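Local coordinates for protein GDSL-like Lipase (Parabacteroides distasonis, PDB 3P94) that probably hydrolyses ester bonds as a serine hydrolase of the SGNH (GDSL-like lipase) family, perhaps acting on lysophospholipids, at residues S55-T59 against S60-V64; V93-L96 against E97-F100; G101-V104 against S105-E108; I141-N144 against K145-K148; D160-S163 against A164-E168. One frame throughout, in Å; residues are numbered along the deposited sequence.

Overall arrangement
Interactions 1 to 4 form one connected layer of helices beside the parallel sheet, and interaction 5 follows the edge strand 157-159. Interactions 2 and 3 share helix 96-112, with centres about 12 Å apart. Interaction 1 meets interaction 3 where Asn102 ND2 reaches Thr59 OG1 at 2.9 Å. On the other flank Trp146 of interaction 4 packs on Leu96 and Glu97 of interaction 2; Glu97 and Trp146 both lie next to a bound tetraethylene glycol, probably from the crystallisation liquor. His162 links interaction 5 to interaction 4 through Ile141 and Asn144. Gln57 of interaction 1 lies near, without touching, the probable triad Ser31, His182 and Asp179; interactions 1 and 5 have centres about 23 Å apart.

Interaction 1: residues S55-T59 against S60-V64; sequences SGQTT and SEMLV
A capping box opens helix 59-71, with Thr58 as the N-cap and Glu61 turned back upon it. Glu61 OE1 takes two bonds from the one threonine: Thr58 OG1 donates at 2.7 Å, on the syn side and 28° out of the carboxylate plane, while Thr58 N arrives at 2.8 Å over the opposite face. These bonds, with the water on OE2, limit how the carboxylate can turn. With chi1 at 78°, Thr58 holds OG1 between its backbone N and carbonyl carbon, where it also accepts from Ser60 N at 3.3 Å. Glu61 OE2 looks elsewhere, to a water at 2.8 Å that also donates to Gly56 O.

This is the loop after strand 49-53, and in SGNH hydrolases the second conserved sequence block lies here; its glycine usually lines the oxyanion hole, a role consistent with Gly56. Asn85 donates to the backbone O of Gln57. The Gln57 amide crosses the base of the Glu61 chain at a slant, its plane 19° from that of the carboxylate and NE2 3.5 Å from Glu61 CB; its polar ends are held by Arg65, Ala7 and Gln8. The selenomethionine Met62 bends at its CG-SE bond, which brings CE to within 3.4 Å of Gln57 O. Thr59 turns its hydroxyl to Asp86, and its O accepts from Leu63 N at 2.9 Å.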
loop_
_atom_site.group_PDB
_atom_site.type_symbol
_atom_site.label_atom_id
_atom_site.label_comp_id
_atom_site.label_asym_id
_atom_site.label_seq_id
_atom_site.Cartn_x
_atom_site.Cartn_y
_atom_site.Cartn_z
ATOM N N SER A 55 2.460 -7.857 6.276
ATOM C CA SER A 55 2.791 -7.103 7.480
ATOM C C SER A 55 4.283 -6.771 7.592
ATOM O O SER A 55 5.118 -7.622 7.306
ATOM C CB SER A 55 2.363 -7.871 8.721
ATOM O OG SER A 55 0.950 -7.953 8.765
ATOM N N GLY A 56 4.569 -5.532 8.005
ATOM C CA GLY A 56 5.913 -5.021 8.258
ATOM C C GLY A 56 6.793 -4.679 7.073
ATOM O O GLY A 56 7.904 -4.177 7.270
ATOM N N GLN A 57 6.321 -4.929 5.844
ATOM C CA GLN A 57 7.133 -4.694 4.653
ATOM C C GLN A 57 7.301 -3.215 4.316
ATOM O O GLN A 57 6.395 -2.407 4.533
ATOM C CB GLN A 57 6.556 -5.427 3.441
ATOM C CG GLN A 57 6.783 -6.933 3.514
ATOM C CD GLN A 57 7.015 -7.569 2.166
ATOM O OE1 GLN A 57 6.563 -7.078 1.128
ATOM N NE2 GLN A 57 7.760 -8.674 2.151
ATOM N N THR A 58 8.472 -2.885 3.774
ATOM C CA THR A 58 8.796 -1.546 3.300
ATOM C C THR A 58 8.713 -1.578 1.768
ATOM O O THR A 58 8.521 -2.653 1.182
ATOM C CB THR A 58 10.170 -1.064 3.804
ATOM O OG1 THR A 58 11.224 -1.656 3.034
ATOM C CG2 THR A 58 10.375 -1.258 5.301
ATOM N N THR A 59 8.900 -0.418 1.121
ATOM C CA THR A 59 8.867 -0.327 -0.354
ATOM C C THR A 59 9.994 -1.169 -0.987
ATOM O O THR A 59 9.846 -1.582 -2.135
ATOM C CB THR A 59 8.945 1.128 -0.804
ATOM O OG1 THR A 59 10.161 1.698 -0.337
ATOM C CG2 THR A 59 7.729 1.963 -0.359
ATOM N N SER A 60 11.110 -1.429 -0.238
ATOM C CA SER A 60 12.235 -2.221 -0.746
ATOM C C SER A 60 11.824 -3.688 -0.983
ATOM O O SER A 60 12.044 -4.190 -2.084
ATOM C CB SER A 60 13.437 -2.132 0.187
ATOM O OG SER A 60 14.027 -0.847 0.094
ATOM N N GLU A 61 11.193 -4.360 0.012
ATOM C CA GLU A 61 10.741 -5.755 -0.155
ATOM C C GLU A 61 9.682 -5.826 -1.229
ATOM O O GLU A 61 9.656 -6.756 -2.030
ATOM C CB GLU A 61 10.191 -6.361 1.147
ATOM C CG GLU A 61 11.236 -6.523 2.242
ATOM C CD GLU A 61 11.230 -5.418 3.283
ATOM O OE1 GLU A 61 10.750 -4.299 2.983
ATOM O OE2 GLU A 61 11.673 -5.690 4.420
HETATM N N MSE A 62 8.824 -4.813 -1.261
HETATM C CA MSE A 62 7.743 -4.742 -2.221
HETATM C C MSE A 62 8.252 -4.637 -3.654
HETATM O O MSE A 62 7.726 -5.342 -4.528
HETATM C CB MSE A 62 6.829 -3.575 -1.866
HETATM C CG MSE A 62 5.935 -3.888 -0.706
HETATM SE SE MSE A 62 4.721 -2.415 -0.496
HETATM C CE MSE A 62 4.931 -2.245 1.468
ATOM N N LEU A 63 9.281 -3.806 -3.902
ATOM C CA LEU A 63 9.870 -3.673 -5.244
ATOM C C LEU A 63 10.454 -5.033 -5.704
ATOM O O LEU A 63 10.294 -5.409 -6.868
ATOM C CB LEU A 63 10.955 -2.569 -5.266
ATOM C CG LEU A 63 11.751 -2.393 -6.578
ATOM C CD1 LEU A 63 10.825 -2.093 -7.774
ATOM C CD2 LEU A 63 12.794 -1.301 -6.445
ATOM N N VAL A 64 11.083 -5.779 -4.785
ATOM C CA VAL A 64 11.670 -7.092 -5.083
ATOM C C VAL A 64 10.548 -8.164 -5.271
ATOM O O VAL A 64 10.620 -8.971 -6.195
ATOM C CB VAL A 64 12.711 -7.489 -4.005
ATOM C CG1 VAL A 64 13.116 -8.963 -4.115
ATOM C CG2 VAL A 64 13.943 -6.594 -4.109
HETATM O O HOH W 1 10.664 -4.505 6.719
#

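Interaction 2: residues V93-L96 against E97-F100; sequences VIAL and ENVF
Ile94 lays its side chain across Asn98 and Val99 in the first turn of helix 96-112, whose N-cap position is Ala95. From CB the branches part. CG2 meets the CG2 methyl of Val99 at 3.8 Å, whereas CG1 swings anti to the backbone N (chi1 -174°) and comes to 3.9 Å from Asn98 CB. CD1, at the tip, reaches 4.1 Å from Asn98 CB and stays equally near the same valine methyl. Cutting this residue back to an alanine would probably open a gap beside Val99 CG2 and leave the aliphatic start of Asn98 without its apolar neighbour.

The first turn is closed by Ala95 O, which accepts from two amides. Val99 N comes to it in the carbonyl plane at 3.2 Å, and Asn98 N from above that plane at 2.9 Å. A water accepts from both Ala95 N and Asn98 ND2, tying the N-cap backbone to the asparagine at the protein surface. This start of helix 96-112 touches other helices of the layer: Ile94 and Val99 meet Asp86 of helix 84-87, and Leu96 lies on Gln142 and Trp146 of helix 137-153.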
loop_
_atom_site.group_PDB
_atom_site.type_symbol
_atom_site.label_atom_id
_atom_site.label_comp_id
_atom_site.label_asym_id
_atom_site.label_seq_id
_atom_site.Cartn_x
_atom_site.Cartn_y
_atom_site.Cartn_z
ATOM N N VAL A 93 17.549 2.374 8.170
ATOM C CA VAL A 93 17.486 3.782 7.784
ATOM C C VAL A 93 17.376 3.897 6.249
ATOM O O VAL A 93 18.081 3.193 5.509
ATOM C CB VAL A 93 18.693 4.586 8.357
ATOM C CG1 VAL A 93 20.036 4.096 7.815
ATOM C CG2 VAL A 93 18.515 6.091 8.152
ATOM N N ILE A 94 16.481 4.760 5.789
ATOM C CA ILE A 94 16.272 5.024 4.366
ATOM C C ILE A 94 15.794 6.478 4.205
ATOM O O ILE A 94 14.895 6.909 4.928
ATOM C CB ILE A 94 15.331 3.990 3.665
ATOM C CG1 ILE A 94 15.263 4.240 2.127
ATOM C CG2 ILE A 94 13.937 3.871 4.337
ATOM C CD1 ILE A 94 14.613 3.120 1.265
ATOM N N ALA A 95 16.423 7.234 3.287
ATOM C CA ALA A 95 16.031 8.614 2.998
ATOM C C ALA A 95 14.666 8.609 2.318
ATOM O O ALA A 95 14.373 7.707 1.522
ATOM C CB ALA A 95 17.071 9.299 2.118
ATOM N N LEU A 96 13.812 9.585 2.663
ATOM C CA LEU A 96 12.444 9.656 2.147
ATOM C C LEU A 96 12.401 9.686 0.612
ATOM O O LEU A 96 11.481 9.099 0.029
ATOM C CB LEU A 96 11.697 10.858 2.746
ATOM C CG LEU A 96 10.170 10.763 2.789
ATOM C CD1 LEU A 96 9.701 9.644 3.706
ATOM C CD2 LEU A 96 9.566 12.069 3.236
ATOM N N GLU A 97 13.406 10.325 -0.031
ATOM C CA GLU A 97 13.523 10.397 -1.493
ATOM C C GLU A 97 13.718 8.999 -2.107
ATOM O O GLU A 97 13.251 8.748 -3.217
ATOM C CB GLU A 97 14.691 11.321 -1.905
ATOM C CG GLU A 97 14.411 12.805 -1.694
ATOM C CD GLU A 97 14.758 13.424 -0.349
ATOM O OE1 GLU A 97 14.848 12.688 0.660
ATOM O OE2 GLU A 97 14.913 14.666 -0.306
ATOM N N ASN A 98 14.402 8.093 -1.387
ATOM C CA ASN A 98 14.679 6.734 -1.838
ATOM C C ASN A 98 13.454 5.833 -1.652
ATOM O O ASN A 98 13.283 4.873 -2.409
ATOM C CB ASN A 98 15.923 6.181 -1.137
ATOM C CG ASN A 98 17.196 6.884 -1.560
ATOM O OD1 ASN A 98 17.340 7.353 -2.689
ATOM N ND2 ASN A 98 18.154 6.959 -0.666
ATOM N N VAL A 99 12.580 6.176 -0.681
ATOM C CA VAL A 99 11.289 5.512 -0.449
ATOM C C VAL A 99 10.423 5.820 -1.676
ATOM O O VAL A 99 9.869 4.905 -2.297
ATOM C CB VAL A 99 10.629 5.993 0.872
ATOM C CG1 VAL A 99 9.244 5.368 1.067
ATOM C CG2 VAL A 99 11.536 5.723 2.077
ATOM N N PHE A 100 10.381 7.116 -2.061
ATOM C CA PHE A 100 9.666 7.588 -3.241
ATOM C C PHE A 100 10.215 6.904 -4.509
ATOM O O PHE A 100 9.428 6.505 -5.360
ATOM C CB PHE A 100 9.763 9.120 -3.357
ATOM C CG PHE A 100 9.163 9.683 -4.628
ATOM C CD1 PHE A 100 7.804 9.573 -4.880
ATOM C CD2 PHE A 100 9.964 10.311 -5.578
ATOM C CE1 PHE A 100 7.256 10.075 -6.068
ATOM C CE2 PHE A 100 9.412 10.824 -6.761
ATOM C CZ PHE A 100 8.062 10.707 -6.991
HETATM O O HOH W 2 18.551 5.949 1.709
#

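Interaction 3: residues G101-V104 against S105-E108; sequences GNLV and SMAE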
loop_
_atom_site.group_PDB
_atom_site.type_symbol
_atom_site.label_atom_id
_atom_site.label_comp_id
_atom_site.label_asym_id
_atom_site.label_seq_id
_atom_site.Cartn_x
_atom_site.Cartn_y
_atom_site.Cartn_z
ATOM N N GLY A 101 11.544 6.774 -4.596
ATOM C CA GLY A 101 12.233 6.142 -5.721
ATOM C C GLY A 101 11.806 4.706 -5.947
ATOM O O GLY A 101 11.637 4.284 -7.095
ATOM N N ASN A 102 11.613 3.946 -4.853
ATOM C CA ASN A 102 11.134 2.566 -4.905
ATOM C C ASN A 102 9.718 2.516 -5.487
ATOM O O ASN A 102 9.411 1.614 -6.273
ATOM C CB ASN A 102 11.148 1.933 -3.520
ATOM C CG ASN A 102 12.488 1.432 -3.063
ATOM O OD1 ASN A 102 13.385 1.165 -3.851
ATOM N ND2 ASN A 102 12.629 1.234 -1.777
ATOM N N LEU A 103 8.859 3.487 -5.088
ATOM C CA LEU A 103 7.480 3.574 -5.591
ATOM C C LEU A 103 7.493 3.904 -7.089
ATOM O O LEU A 103 6.718 3.314 -7.830
ATOM C CB LEU A 103 6.663 4.619 -4.795
ATOM C CG LEU A 103 6.426 4.295 -3.293
ATOM C CD1 LEU A 103 6.000 5.545 -2.524
ATOM C CD2 LEU A 103 5.388 3.205 -3.112
ATOM N N VAL A 104 8.408 4.797 -7.535
ATOM C CA VAL A 104 8.568 5.163 -8.963
ATOM C C VAL A 104 9.019 3.921 -9.769
ATOM O O VAL A 104 8.499 3.676 -10.860
ATOM C CB VAL A 104 9.539 6.357 -9.167
ATOM C CG1 VAL A 104 9.799 6.637 -10.652
ATOM C CG2 VAL A 104 9.013 7.611 -8.476
ATOM N N SER A 105 9.955 3.129 -9.219
ATOM C CA SER A 105 10.425 1.911 -9.889
ATOM C C SER A 105 9.282 0.889 -10.011
ATOM O O SER A 105 9.156 0.277 -11.066
ATOM C CB SER A 105 11.617 1.323 -9.156
ATOM O OG SER A 105 12.764 2.096 -9.455
HETATM N N MSE A 106 8.413 0.747 -8.969
HETATM C CA MSE A 106 7.228 -0.136 -9.053
HETATM C C MSE A 106 6.277 0.361 -10.159
HETATM O O MSE A 106 5.808 -0.448 -10.969
HETATM C CB MSE A 106 6.478 -0.223 -7.720
HETATM C CG MSE A 106 7.227 -1.019 -6.642
HETATM SE SE MSE A 106 6.082 -1.267 -5.063
HETATM C CE MSE A 106 7.083 -0.161 -3.832
ATOM N N ALA A 107 6.031 1.689 -10.224
ATOM C CA ALA A 107 5.160 2.296 -11.238
ATOM C C ALA A 107 5.698 2.034 -12.642
ATOM O O ALA A 107 4.929 1.665 -13.529
ATOM C CB ALA A 107 5.016 3.803 -10.994
ATOM N N GLU A 108 7.019 2.180 -12.833
ATOM C CA GLU A 108 7.658 1.977 -14.137
ATOM C C GLU A 108 7.632 0.498 -14.551
ATOM O O GLU A 108 7.424 0.213 -15.734
ATOM C CB GLU A 108 9.084 2.533 -14.136
ATOM C CG GLU A 108 9.113 4.059 -14.110
ATOM C CD GLU A 108 10.460 4.735 -14.283
ATOM O OE1 GLU A 108 11.503 4.045 -14.239
ATOM O OE2 GLU A 108 10.467 5.970 -14.479
#
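Glu108 N donates to Val104 O at 2.9 Å with an N-H...O angle of 155°, a straightforward helical i to i+4 bond. The two side chains follow it, lying side by side and pointing the same way. Glu108 CG passes 3.3 Å from Val104 O, and the extended chain then carries its carboxylate along the valine until OE2 stands 3.9 Å from Val104 CG1. That last approach is a van der Waals contact, not a polar bond.

One turn back, Ser105 N donates to Gly101 O at 2.9 Å. Ser105 OG lies beside the same carbonyl, but any bond from it would be weak and is not settled. Met106 N and Ala107 N continue the i to i+4 series to Asn102 O and Leu103 O.

On the inner side, the end of the selenomethionine Met106 meets Leu103, CE touching Leu103 CD2 at 3.8 Å. The chain of Met106 runs straight to SE and bends there (chi3 -112°), and this turn brings CE back beside the leucine; CG on the way passes 3.4 Å from Asn102 O. Asn102 spends its amide on the neighbouring helix, ND2 donating to Thr59 OG1.

Helix 96-112 is thus wedged between helices 59-71 and 137-153. Leu103 and Ala107 rest on Phe119 of strand 116-120, Val104 and Glu108 lie against Tyr150, and Met106 reaches Phe66. Such a helix, packed on a five-stranded parallel sheet of order 2-1-3-4-5, belongs to the flavodoxin-like fold of SGNH hydrolases.

Interaction 4: residues I141-N144 against K145-K148; sequences IQLN and KWIK
Gln142 lays its amide over one face of the Trp146 indole, one turn apart on helix 137-153, the helix of the beta-alpha-beta unit that joins strands 116-120 and 157-159. The amide and ring planes are 23° apart, close to a flat overlap. NE2 stands 3.1 Å above the ring plane, displaced toward the rim near NE1. Both nitrogens are donors, so this is a contact over the face and not a hydrogen bond between them. Farther back, Gln142 CG makes a CH-pi contact with the six-membered ring, 3.9 Å from its centroid. The bend at chi2 (63°) in the glutamine chain puts CG and the amide together over the indole. Lys145 CD lies 4.0 Å from the amide NE2, while the lysine itself extends outward.

The ring also packs on Leu96 and Glu97 of helix 96-112, so the glutamine and that helix both bear on the tryptophan. Asn144 and Ile147 lie side by side on another flank, pointing the same way, and both touch Tyr158 of strand 157-159. The asparagine sends its OD1 to Val122 N, and Lys148 forms a salt bridge with Asp152. The i to i+4 backbone bonds include Lys148 N to Asn144 O at 2.9 Å. On the buried side Leu143 and Ile147 cross obliquely, with Leu143 CG 3.8 Å from Ile147 CD1.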
loop_
_atom_site.group_PDB
_atom_site.type_symbol
_atom_site.label_atom_id
_atom_site.label_comp_id
_atom_site.label_asym_id
_atom_site.label_seq_id
_atom_site.Cartn_x
_atom_site.Cartn_y
_atom_site.Cartn_z
ATOM N N ILE A 141 3.146 13.374 5.106
ATOM C CA ILE A 141 2.645 14.476 4.283
ATOM C C ILE A 141 3.637 14.778 3.145
ATOM O O ILE A 141 3.188 14.951 2.017
ATOM C CB ILE A 141 2.305 15.730 5.156
ATOM C CG1 ILE A 141 0.990 15.481 5.941
ATOM C CG2 ILE A 141 2.199 17.022 4.320
ATOM C CD1 ILE A 141 0.870 16.249 7.213
ATOM N N GLN A 142 4.963 14.804 3.430
ATOM C CA GLN A 142 5.974 15.081 2.400
ATOM C C GLN A 142 5.975 13.989 1.317
ATOM O O GLN A 142 5.950 14.308 0.122
ATOM C CB GLN A 142 7.383 15.246 3.004
ATOM C CG GLN A 142 8.488 15.498 1.952
ATOM C CD GLN A 142 8.285 16.785 1.189
ATOM O OE1 GLN A 142 8.669 17.851 1.642
ATOM N NE2 GLN A 142 7.660 16.723 0.022
ATOM N N LEU A 143 5.984 12.718 1.740
ATOM C CA LEU A 143 5.960 11.581 0.816
ATOM C C LEU A 143 4.702 11.630 -0.050
ATOM O O LEU A 143 4.816 11.433 -1.256
ATOM C CB LEU A 143 6.057 10.242 1.577
ATOM C CG LEU A 143 6.058 8.939 0.727
ATOM C CD1 LEU A 143 7.155 8.950 -0.378
ATOM C CD2 LEU A 143 6.266 7.738 1.614
ATOM N N ASN A 144 3.524 11.929 0.550
ATOM C CA ASN A 144 2.255 12.009 -0.181
ATOM C C ASN A 144 2.256 13.123 -1.217
ATOM O O ASN A 144 1.653 12.953 -2.269
ATOM C CB ASN A 144 1.076 12.177 0.770
ATOM C CG ASN A 144 0.690 10.900 1.474
ATOM O OD1 ASN A 144 1.125 9.808 1.093
ATOM N ND2 ASN A 144 -0.153 11.002 2.500
ATOM N N LYS A 145 2.964 14.240 -0.936
ATOM C CA LYS A 145 3.087 15.363 -1.859
ATOM C C LYS A 145 3.803 14.897 -3.122
ATOM O O LYS A 145 3.359 15.208 -4.229
ATOM C CB LYS A 145 3.838 16.530 -1.188
ATOM C CG LYS A 145 3.605 17.859 -1.854
ATOM C CD LYS A 145 4.561 18.918 -1.332
ATOM C CE LYS A 145 4.485 20.172 -2.178
ATOM N NZ LYS A 145 5.598 21.108 -1.872
ATOM N N TRP A 146 4.894 14.124 -2.946
ATOM C CA TRP A 146 5.691 13.564 -4.044
ATOM C C TRP A 146 4.898 12.529 -4.838
ATOM O O TRP A 146 4.926 12.571 -6.074
ATOM C CB TRP A 146 6.985 12.941 -3.517
ATOM C CG TRP A 146 7.971 13.937 -2.982
ATOM C CD1 TRP A 146 8.093 15.254 -3.331
ATOM C CD2 TRP A 146 8.995 13.681 -2.015
ATOM N NE1 TRP A 146 9.135 15.829 -2.652
ATOM C CE2 TRP A 146 9.703 14.885 -1.827
ATOM C CE3 TRP A 146 9.384 12.545 -1.290
ATOM C CZ2 TRP A 146 10.783 14.985 -0.945
ATOM C CZ3 TRP A 146 10.456 12.644 -0.422
ATOM C CH2 TRP A 146 11.158 13.845 -0.276
ATOM N N ILE A 147 4.194 11.614 -4.134
ATOM C CA ILE A 147 3.366 10.577 -4.767
ATOM C C ILE A 147 2.284 11.236 -5.630
ATOM O O ILE A 147 2.131 10.863 -6.795
ATOM C CB ILE A 147 2.736 9.613 -3.727
ATOM C CG1 ILE A 147 3.814 8.812 -2.959
ATOM C CG2 ILE A 147 1.720 8.652 -4.405
ATOM C CD1 ILE A 147 3.242 8.065 -1.674
ATOM N N LYS A 148 1.538 12.205 -5.051
ATOM C CA LYS A 148 0.460 12.909 -5.756
ATOM C C LYS A 148 0.971 13.654 -6.997
ATOM O O LYS A 148 0.337 13.575 -8.052
ATOM C CB LYS A 148 -0.274 13.881 -4.823
ATOM C CG LYS A 148 -1.596 14.366 -5.433
ATOM C CD LYS A 148 -2.274 15.441 -4.590
ATOM C CE LYS A 148 -3.659 15.754 -5.115
ATOM N NZ LYS A 148 -3.635 16.254 -6.526
#

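Interaction 5: residues D160-S163 against A164-E168; sequences DYHS and AMKDE
Lys166 runs its aliphatic chain past His162, the two side chains crossing at about a right angle. CD of the lysine lies 3.7 Å from His162 ND1. Chi1 of Lys166 is 64°, which puts CG between the backbone N and the carbonyl carbon and sends the chain back over the turn, CG passing 3.4 Å from His162 O. Its NZ donates to a water that is also bonded to His162 ND1 and Ser163 OG, so one water joins three side chains. Trimming His162 to an alanine is likely to leave the Lys166 chain without its ring neighbour and the water without one of its three side-chain partners.

Ser163 is held from the other end of helix 161-165, a short turn after the edge strand 157-159 of the parallel sheet. Asp160, the N-cap, accepts from Ser163 N through OD1 at 3.1 Å and from Ser163 OG through OD2 at 2.7 Å. Both carboxylate oxygens are thus engaged by one residue, which fixes the group's rotation. Ala164 sets its CB 3.5 Å from Tyr161 O and touches Ile194 of helix 185-202. The last turn is closed by His162 O, which accepts from Lys166 N nearly along the C=O axis at 2.9 Å and from Met165 N above the carbonyl plane at 3.2 Å. A second water bridges Ser163 O and Lys166 O, while His162 packs on Val140 of helix 137-153.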
loop_
_atom_site.group_PDB
_atom_site.type_symbol
_atom_site.label_atom_id
_atom_site.label_comp_id
_atom_site.label_asym_id
_atom_site.label_seq_id
_atom_site.Cartn_x
_atom_site.Cartn_y
_atom_site.Cartn_z
ATOM N N ASP A 160 -6.806 9.479 -2.198
ATOM C CA ASP A 160 -6.517 10.290 -1.026
ATOM C C ASP A 160 -7.254 9.805 0.238
ATOM O O ASP A 160 -8.216 10.432 0.722
ATOM C CB ASP A 160 -6.801 11.773 -1.299
ATOM C CG ASP A 160 -6.196 12.742 -0.290
ATOM O OD1 ASP A 160 -5.509 12.279 0.650
ATOM O OD2 ASP A 160 -6.382 13.957 -0.458
ATOM N N TYR A 161 -6.723 8.729 0.829
ATOM C CA TYR A 161 -7.217 8.238 2.114
ATOM C C TYR A 161 -6.924 9.245 3.221
ATOM O O TYR A 161 -7.739 9.428 4.124
ATOM C CB TYR A 161 -6.507 6.931 2.506
ATOM C CG TYR A 161 -6.736 5.708 1.651
ATOM C CD1 TYR A 161 -8.009 5.380 1.198
ATOM C CD2 TYR A 161 -5.715 4.786 1.440
ATOM C CE1 TYR A 161 -8.242 4.201 0.489
ATOM C CE2 TYR A 161 -5.937 3.604 0.743
ATOM C CZ TYR A 161 -7.203 3.313 0.272
ATOM O OH TYR A 161 -7.414 2.149 -0.415
ATOM N N HIS A 162 -5.711 9.836 3.176
ATOM C CA HIS A 162 -5.137 10.736 4.183
ATOM C C HIS A 162 -6.055 11.918 4.530
ATOM O O HIS A 162 -6.334 12.114 5.714
ATOM C CB HIS A 162 -3.746 11.242 3.726
ATOM C CG HIS A 162 -2.965 11.915 4.819
ATOM N ND1 HIS A 162 -3.255 13.207 5.226
ATOM C CD2 HIS A 162 -1.929 11.448 5.560
ATOM C CE1 HIS A 162 -2.399 13.480 6.204
ATOM N NE2 HIS A 162 -1.576 12.460 6.435
ATOM N N SER A 163 -6.536 12.690 3.528
ATOM C CA SER A 163 -7.413 13.835 3.798
ATOM C C SER A 163 -8.750 13.417 4.430
ATOM O O SER A 163 -9.302 14.160 5.253
ATOM C CB SER A 163 -7.672 14.631 2.524
ATOM O OG SER A 163 -6.450 15.129 2.003
ATOM N N ALA A 164 -9.253 12.228 4.061
ATOM C CA ALA A 164 -10.517 11.689 4.564
ATOM C C ALA A 164 -10.421 11.139 5.994
ATOM O O ALA A 164 -11.452 10.993 6.655
ATOM C CB ALA A 164 -11.001 10.583 3.642
HETATM N N MSE A 165 -9.210 10.800 6.463
HETATM C CA MSE A 165 -9.064 10.152 7.772
HETATM C C MSE A 165 -8.264 10.940 8.825
HETATM O O MSE A 165 -8.336 10.584 10.005
HETATM C CB MSE A 165 -8.380 8.782 7.578
HETATM C CG MSE A 165 -9.168 7.833 6.686
HETATM SE SE MSE A 165 -8.112 6.288 6.167
HETATM C CE MSE A 165 -8.411 5.210 7.763
ATOM N N LYS A 166 -7.489 11.968 8.423
ATOM C CA LYS A 166 -6.620 12.692 9.366
ATOM C C LYS A 166 -7.388 13.477 10.439
ATOM O O LYS A 166 -8.504 13.928 10.199
ATOM C CB LYS A 166 -5.668 13.646 8.616
ATOM C CG LYS A 166 -6.364 14.776 7.852
ATOM C CD LYS A 166 -5.390 15.633 7.081
ATOM C CE LYS A 166 -6.098 16.764 6.379
ATOM N NZ LYS A 166 -5.144 17.594 5.593
ATOM N N ASP A 167 -6.766 13.626 11.629
ATOM C CA ASP A 167 -7.270 14.461 12.721
ATOM C C ASP A 167 -6.457 15.768 12.697
ATOM O O ASP A 167 -5.669 15.971 11.761
ATOM C CB ASP A 167 -7.220 13.738 14.090
ATOM C CG ASP A 167 -5.849 13.271 14.560
ATOM O OD1 ASP A 167 -4.829 13.744 14.005
ATOM O OD2 ASP A 167 -5.796 12.453 15.497
ATOM N N GLU A 168 -6.635 16.629 13.723
ATOM C CA GLU A 168 -5.976 17.938 13.847
ATOM C C GLU A 168 -4.434 17.857 13.942
ATOM O O GLU A 168 -3.760 18.843 13.642
ATOM C CB GLU A 168 -6.528 18.691 15.067
ATOM C CG GLU A 168 -7.961 19.169 14.909
ATOM C CD GLU A 168 -8.121 20.496 14.194
ATOM O OE1 GLU A 168 -8.023 20.517 12.945
ATOM O OE2 GLU A 168 -8.363 21.513 14.883
HETATM O O HOH W 3 -4.160 15.272 3.590
HETATM O O HOH W 4 -10.073 14.178 8.129
#